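Local coordinates for glycolipid-binding domain-containing protein (Pseudomonas aeruginosa, PDB 2H1T) that is of unknown function but may bind glycolipids or take part in their metabolism, at residues 143-148 / 159-164; 48-53 / 106-111. All blocks are in the same frame, centred on the assembly; numbering follows the deposited sequence. Where two conformers were deposited one is given.

Contact 1 (143-148 / 159-164)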
loop_
_atom_site.group_PDB
_atom_site.type_symbol
_atom_site.label_atom_id
_atom_site.label_comp_id
_atom_site.label_asym_id
_atom_site.label_seq_id
_atom_site.Cartn_x
_atom_site.Cartn_y
_atom_site.Cartn_z
ATOM N N SER A 143 -14.054 15.463 17.122
ATOM C CA SER A 143 -15.420 15.075 17.438
ATOM C C SER A 143 -16.372 15.296 16.252
ATOM O O SER A 143 -16.281 16.295 15.535
ATOM C CB SER A 143 -15.912 15.840 18.661
ATOM O OG SER A 143 -17.185 15.370 19.015
HETATM N N MSE A 144 -17.290 14.350 16.049
HETATM C CA MSE A 144 -18.266 14.437 14.956
HETATM C C MSE A 144 -19.617 13.837 15.358
HETATM O O MSE A 144 -19.683 12.690 15.820
HETATM C CB MSE A 144 -17.761 13.728 13.701
HETATM C CG MSE A 144 -18.689 13.853 12.554
HETATM SE SE MSE A 144 -18.122 12.750 11.126
HETATM C CE MSE A 144 -16.663 13.863 10.553
ATOM N N ARG A 145 -20.663 14.634 15.198
ATOM C CA ARG A 145 -22.023 14.227 15.502
ATOM C C ARG A 145 -22.560 13.326 14.384
ATOM O O ARG A 145 -22.445 13.650 13.209
ATOM C CB ARG A 145 -22.920 15.454 15.708
ATOM C CG ARG A 145 -22.608 16.228 17.003
ATOM C CD ARG A 145 -23.321 17.565 17.095
ATOM N NE ARG A 145 -24.761 17.387 16.940
ATOM C CZ ARG A 145 -25.500 17.873 15.947
ATOM N NH1 ARG A 145 -24.985 18.667 15.009
ATOM N NH2 ARG A 145 -26.796 17.598 15.928
ATOM N N GLN A 146 -23.110 12.183 14.786
ATOM C CA GLN A 146 -23.593 11.170 13.858
ATOM C C GLN A 146 -24.925 10.663 14.367
ATOM O O GLN A 146 -25.206 10.766 15.545
ATOM C CB GLN A 146 -22.615 10.016 13.768
ATOM C CG GLN A 146 -21.226 10.416 13.320
ATOM C CD GLN A 146 -20.285 9.262 13.201
ATOM O OE1 GLN A 146 -20.573 8.137 13.656
ATOM N NE2 GLN A 146 -19.161 9.503 12.529
ATOM N N ALA A 147 -25.733 10.080 13.487
ATOM C CA ALA A 147 -26.917 9.347 13.949
ATOM C C ALA A 147 -26.989 7.952 13.348
ATOM O O ALA A 147 -26.588 7.723 12.180
ATOM C CB ALA A 147 -28.198 10.111 13.641
ATOM N N TYR A 148 -27.490 7.035 14.165
ATOM C CA TYR A 148 -27.825 5.687 13.735
ATOM C C TYR A 148 -29.300 5.384 14.016
ATOM O O TYR A 148 -29.816 5.624 15.119
ATOM C CB TYR A 148 -26.953 4.663 14.472
ATOM C CG TYR A 148 -25.520 4.533 14.014
ATOM C CD1 TYR A 148 -24.567 5.505 14.338
ATOM C CD2 TYR A 148 -25.095 3.390 13.349
ATOM C CE1 TYR A 148 -23.202 5.358 13.921
ATOM C CE2 TYR A 148 -23.770 3.236 12.942
ATOM C CZ TYR A 148 -22.848 4.229 13.224
ATOM O OH TYR A 148 -21.549 4.067 12.815
ATOM N N GLU A 159 -26.285 8.526 9.401
ATOM C CA GLU A 159 -26.318 9.920 8.941
ATOM C C GLU A 159 -25.202 10.777 9.574
ATOM O O GLU A 159 -24.983 10.731 10.785
ATOM C CB GLU A 159 -27.653 10.576 9.286
ATOM C CG GLU A 159 -28.888 9.796 8.851
ATOM C CD GLU A 159 -30.182 10.406 9.320
ATOM O OE1 GLU A 159 -30.687 11.343 8.647
ATOM O OE2 GLU A 159 -30.710 9.931 10.350
ATOM N N ASN A 160 -24.554 11.597 8.761
ATOM C CA ASN A 160 -23.754 12.710 9.273
ATOM C C ASN A 160 -24.653 13.803 9.834
ATOM O O ASN A 160 -25.632 14.220 9.175
ATOM C CB ASN A 160 -22.922 13.321 8.146
ATOM C CG ASN A 160 -22.120 14.548 8.596
ATOM O OD1 ASN A 160 -22.607 15.699 8.533
ATOM N ND2 ASN A 160 -20.879 14.316 9.026
ATOM N N LEU A 161 -24.289 14.318 10.997
ATOM C CA LEU A 161 -25.031 15.431 11.569
ATOM C C LEU A 161 -24.290 16.751 11.492
ATOM O O LEU A 161 -24.787 17.749 12.007
ATOM C CB LEU A 161 -25.482 15.118 13.003
ATOM C CG LEU A 161 -26.387 13.912 13.226
ATOM C CD1 LEU A 161 -26.902 13.877 14.667
ATOM C CD2 LEU A 161 -27.547 13.911 12.307
ATOM N N GLU A 162 -23.138 16.830 10.832
ATOM C CA GLU A 162 -22.390 18.101 10.901
ATOM C C GLU A 162 -22.610 19.073 9.745
ATOM O O GLU A 162 -22.160 20.227 9.818
ATOM C CB GLU A 162 -20.888 17.876 11.101
ATOM C CG GLU A 162 -20.524 17.082 12.320
ATOM C CD GLU A 162 -20.489 17.873 13.612
ATOM O OE1 GLU A 162 -20.401 19.114 13.583
ATOM O OE2 GLU A 162 -20.527 17.246 14.685
ATOM N N GLY A 163 -23.326 18.657 8.699
ATOM C CA GLY A 163 -23.654 19.581 7.613
ATOM C C GLY A 163 -23.597 19.014 6.213
ATOM O O GLY A 163 -24.292 19.535 5.338
ATOM N N SER A 164 -22.774 17.981 5.981
ATOM C CA SER A 164 -22.745 17.258 4.663
ATOM C C SER A 164 -24.081 16.634 4.222
ATOM O O SER A 164 -24.303 16.405 3.048
ATOM C CB SER A 164 -21.756 16.101 4.708
ATOM O OG SER A 164 -22.286 15.069 5.513
HETATM O O HOH W 1 -22.018 20.161 15.259
#
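Glu162 reaches Arg145 because its side chain is folded about CB-CG (chi2 -82°), which turns the carboxylate back toward the neighbouring strand. Leu161 has CG anti to its own carbonyl carbon (chi1 -60°), and this sets its CB by the Arg145 carbonyl, CD1 by that of Gln146 and both methyls near Ala147 CB. The setting is the open end of an antiparallel beta hairpin made of strands 142-152 and 155-160. Ala147 and Glu159 form a hydrogen-bonded pair. Ala147 N gives to Glu159 O at 2.9 Å, and Glu159 N gives to Ala147 O in return. Gln146 and Asn160 are the next, non-hydrogen-bonded pair. Past Asn160 the regular strand stops. Leu161 N still donates to Arg145 O at 3.0 Å, but from above the carbonyl plane. The backbone N of Arg145 bonds instead to a side-chain atom, Glu162 OE2, at 2.7 Å. That bond is nearly straight (162°) and uses the anti lone pair. Asn160 OD1 accepts from Glu162 N at 2.6 Å, the donor lying above the amide carbonyl plane: an Asx turn where the chain leaves the strand. On the face with Gln146 and Asn160, the selenium of Met144 (SE) lies 3.8 Å from Asn160 ND2. On the Ala147 and Glu159 face, the Glu159 carboxylate is held by salt bridges to Lys167 and Arg126. Leu161 CB sits over one face of the Arg145 guanidinium, toward its rim. A water takes a weak bond from Arg145 NH1 and donates to Glu162 OE1 at 2.6 Å.

Contact 2 (48-53 / 106-111). With EDO (1,2-ethanediol), chain D.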
loop_
_atom_site.group_PDB
_atom_site.type_symbol
_atom_site.label_atom_id
_atom_site.label_comp_id
_atom_site.label_asym_id
_atom_site.label_seq_id
_atom_site.Cartn_x
_atom_site.Cartn_y
_atom_site.Cartn_z
ATOM N N LEU A 48 -1.907 1.694 7.112
ATOM C CA LEU A 48 -2.328 1.957 8.478
ATOM C C LEU A 48 -2.453 0.609 9.182
ATOM O O LEU A 48 -3.132 -0.299 8.698
ATOM C CB LEU A 48 -3.694 2.653 8.494
ATOM C CG LEU A 48 -4.258 2.888 9.910
ATOM C CD1 LEU A 48 -3.364 3.824 10.678
ATOM C CD2 LEU A 48 -5.642 3.463 9.855
ATOM N N ASP A 49 -1.795 0.482 10.316
ATOM C CA ASP A 49 -1.944 -0.670 11.219
ATOM C C ASP A 49 -2.600 -0.123 12.465
ATOM O O ASP A 49 -2.201 0.911 12.964
ATOM C CB ASP A 49 -0.575 -1.274 11.587
ATOM C CG ASP A 49 0.160 -1.858 10.391
ATOM O OD1 ASP A 49 -0.471 -2.475 9.533
ATOM O OD2 ASP A 49 1.399 -1.685 10.309
ATOM N N TYR A 50 -3.645 -0.770 12.953
ATOM C CA TYR A 50 -4.248 -0.288 14.163
ATOM C C TYR A 50 -4.787 -1.394 15.036
ATOM O O TYR A 50 -5.070 -2.491 14.562
ATOM C CB TYR A 50 -5.326 0.752 13.841
ATOM C CG TYR A 50 -6.640 0.222 13.248
ATOM C CD1 TYR A 50 -7.673 -0.289 14.059
ATOM C CD2 TYR A 50 -6.908 0.338 11.880
ATOM C CE1 TYR A 50 -8.872 -0.747 13.489
ATOM C CE2 TYR A 50 -8.132 -0.074 11.329
ATOM C CZ TYR A 50 -9.101 -0.604 12.143
ATOM O OH TYR A 50 -10.301 -1.012 11.575
ATOM N N ARG A 51 -4.920 -1.078 16.310
ATOM C CA ARG A 51 -5.525 -2.012 17.248
ATOM C C ARG A 51 -6.495 -1.257 18.121
ATOM O O ARG A 51 -6.143 -0.200 18.655
ATOM C CB ARG A 51 -4.431 -2.713 18.074
ATOM C CG ARG A 51 -4.992 -3.620 19.217
ATOM C CD ARG A 51 -3.895 -4.297 20.063
ATOM N NE ARG A 51 -2.960 -3.355 20.690
ATOM C CZ ARG A 51 -3.141 -2.734 21.862
ATOM N NH1 ARG A 51 -4.261 -2.903 22.583
ATOM N NH2 ARG A 51 -2.187 -1.920 22.315
ATOM N N LEU A 52 -7.704 -1.795 18.252
ATOM C CA LEU A 52 -8.714 -1.262 19.159
ATOM C C LEU A 52 -9.044 -2.270 20.236
ATOM O O LEU A 52 -9.034 -3.484 20.003
ATOM C CB LEU A 52 -10.000 -0.877 18.404
ATOM C CG LEU A 52 -9.815 0.032 17.183
ATOM C CD1 LEU A 52 -11.176 0.267 16.487
ATOM C CD2 LEU A 52 -9.104 1.334 17.584
ATOM N N ARG A 53 -9.314 -1.755 21.431
ATOM C CA ARG A 53 -9.714 -2.589 22.546
ATOM C C ARG A 53 -10.900 -1.909 23.215
ATOM O O ARG A 53 -10.896 -0.693 23.413
ATOM C CB ARG A 53 -8.551 -2.801 23.515
ATOM C CG ARG A 53 -8.906 -3.600 24.775
ATOM C CD ARG A 53 -7.691 -3.852 25.712
ATOM N NE ARG A 53 -7.143 -2.599 26.230
ATOM C CZ ARG A 53 -7.663 -1.902 27.237
ATOM N NH1 ARG A 53 -8.757 -2.319 27.856
ATOM N NH2 ARG A 53 -7.093 -0.776 27.631
ATOM N N TRP A 106 -11.732 6.519 9.147
ATOM C CA TRP A 106 -11.834 6.493 7.661
ATOM C C TRP A 106 -10.455 6.075 7.155
ATOM O O TRP A 106 -9.443 6.587 7.630
ATOM C CB TRP A 106 -12.193 7.880 7.062
ATOM C CG TRP A 106 -11.974 7.934 5.577
ATOM C CD1 TRP A 106 -10.854 8.394 4.892
ATOM C CD2 TRP A 106 -12.875 7.448 4.566
ATOM N NE1 TRP A 106 -11.018 8.190 3.527
ATOM C CE2 TRP A 106 -12.247 7.629 3.306
ATOM C CE3 TRP A 106 -14.132 6.844 4.610
ATOM C CZ2 TRP A 106 -12.855 7.254 2.107
ATOM C CZ3 TRP A 106 -14.739 6.474 3.407
ATOM C CH2 TRP A 106 -14.096 6.681 2.183
ATOM N N PRO A 107 -10.401 5.202 6.153
ATOM C CA PRO A 107 -11.496 4.488 5.506
ATOM C C PRO A 107 -11.707 3.083 6.045
ATOM O O PRO A 107 -11.049 2.136 5.598
ATOM C CB PRO A 107 -11.016 4.435 4.055
ATOM C CG PRO A 107 -9.559 4.375 4.139
ATOM C CD PRO A 107 -9.130 5.022 5.408
ATOM N N SER A 108 -12.657 2.920 6.965
ATOM C CA SER A 108 -12.952 1.566 7.459
ATOM C C SER A 108 -14.398 1.380 7.844
ATOM O O SER A 108 -14.927 2.092 8.692
ATOM C CB SER A 108 -12.078 1.167 8.636
ATOM O OG SER A 108 -12.461 -0.101 9.175
ATOM N N PRO A 109 -15.029 0.336 7.297
ATOM C CA PRO A 109 -16.409 0.108 7.749
ATOM C C PRO A 109 -16.473 -0.717 9.041
ATOM O O PRO A 109 -17.572 -0.954 9.613
ATOM C CB PRO A 109 -17.012 -0.644 6.567
ATOM C CG PRO A 109 -15.910 -1.436 6.070
ATOM C CD PRO A 109 -14.647 -0.609 6.231
ATOM N N PHE A 110 -15.312 -1.128 9.540
ATOM C CA PHE A 110 -15.287 -1.817 10.853
ATOM C C PHE A 110 -15.959 -1.000 11.935
ATOM O O PHE A 110 -16.785 -1.529 12.704
ATOM C CB PHE A 110 -13.886 -2.174 11.323
ATOM C CG PHE A 110 -13.852 -2.797 12.704
ATOM C CD1 PHE A 110 -14.681 -3.892 13.028
ATOM C CD2 PHE A 110 -13.006 -2.332 13.651
ATOM C CE1 PHE A 110 -14.668 -4.471 14.284
ATOM C CE2 PHE A 110 -12.996 -2.914 14.919
ATOM C CZ PHE A 110 -13.822 -3.974 15.232
ATOM N N THR A 111 -15.623 0.287 11.992
ATOM C CA THR A 111 -15.996 1.073 13.157
ATOM C C THR A 111 -17.494 1.343 13.312
ATOM O O THR A 111 -17.950 1.673 14.391
ATOM C CB THR A 111 -15.176 2.383 13.246
ATOM O OG1 THR A 111 -15.315 3.165 12.041
ATOM C CG2 THR A 111 -13.706 2.044 13.493
HETATM C C1 EDO D . -0.226 -1.596 15.395
HETATM O O1 EDO D . -0.887 -0.412 15.846
HETATM C C2 EDO D . -0.786 -2.816 16.118
HETATM O O2 EDO D . -0.853 -3.972 15.249
#
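Tyr50 and Leu52 reach from their strand to Ser108, Phe110 and Thr111, and all five residues are buried. The contact is small and made by side chains; the nearest pair of CA atoms, Leu52 and Thr111, is 9.7 Å apart. The apolar part centres on Phe110. Leu52 CD1 lies 4.0 Å from Phe110 CE2, at the edge of the ring and near its plane. The same methyl is 4.3 Å from Thr111 CG2. Phe110 CD2 in turn meets the edge of the Tyr50 ring, 4.4 Å from Tyr50 CE1. Tyr50 OH comes obliquely to the Phe110 ring, 3.7 Å from CD2. The Tyr50 ring hangs from a first torsion of 74°, with CG between the backbone N and the carbonyl carbon, and this directs the ring at the loop.

Strand 45-54 belongs to the antiparallel sheet of six strands, and segment 106-111 lies in the connection from strand 102-106 of the seven-stranded mixed sheet to helix 113-119. The contact thus joins the face of the six-stranded sheet that carries Tyr50 and Leu52 to a connection leaving the other sheet.

The polar part is shared with Glu22 of strand 16-26. Tyr50 OH bonds to Glu22 OE2 and Ser108 OG to Glu22 OE1, and one carboxylate ties the strand to the loop. Ser108 OG accepts a hydrogen bond from Phe110 N at 3.1 Å, which makes an ST turn; Tyr50 OH lies 3.4 Å from Ser108 OG. Trp10 of the second subunit packs on Pro109 and Phe110. A 1,2-ethanediol, probably from the crystallisation liquor, makes a weak hydrogen bond of 3.4 Å from its O1 to Asp49 O and is also hydrogen-bonded to Glu32.

The centres of the two contacts are 19 Å apart. Their nearest atoms come to about 5 Å and do not touch. Contact 2 closes in the chain before contact 1 opens. Contact 1 joins two neighbouring strands of the seven-stranded sheet and the loop that follows one of them, while contact 2 connects the six-stranded sheet to a loop. Asp104, on strand 102-106, reaches both: its OD2 takes a hydrogen bond from Gln146 NE2 of contact 1, and its OD1 a weak one from Thr111 OG1 of contact 2. No active site is established. A bound 2-methyl-2,4-pentanediol, probably from the crystallisation liquor, lies about 3 Å from the Met144 side chain. Contact 2 is the one next to the second subunit.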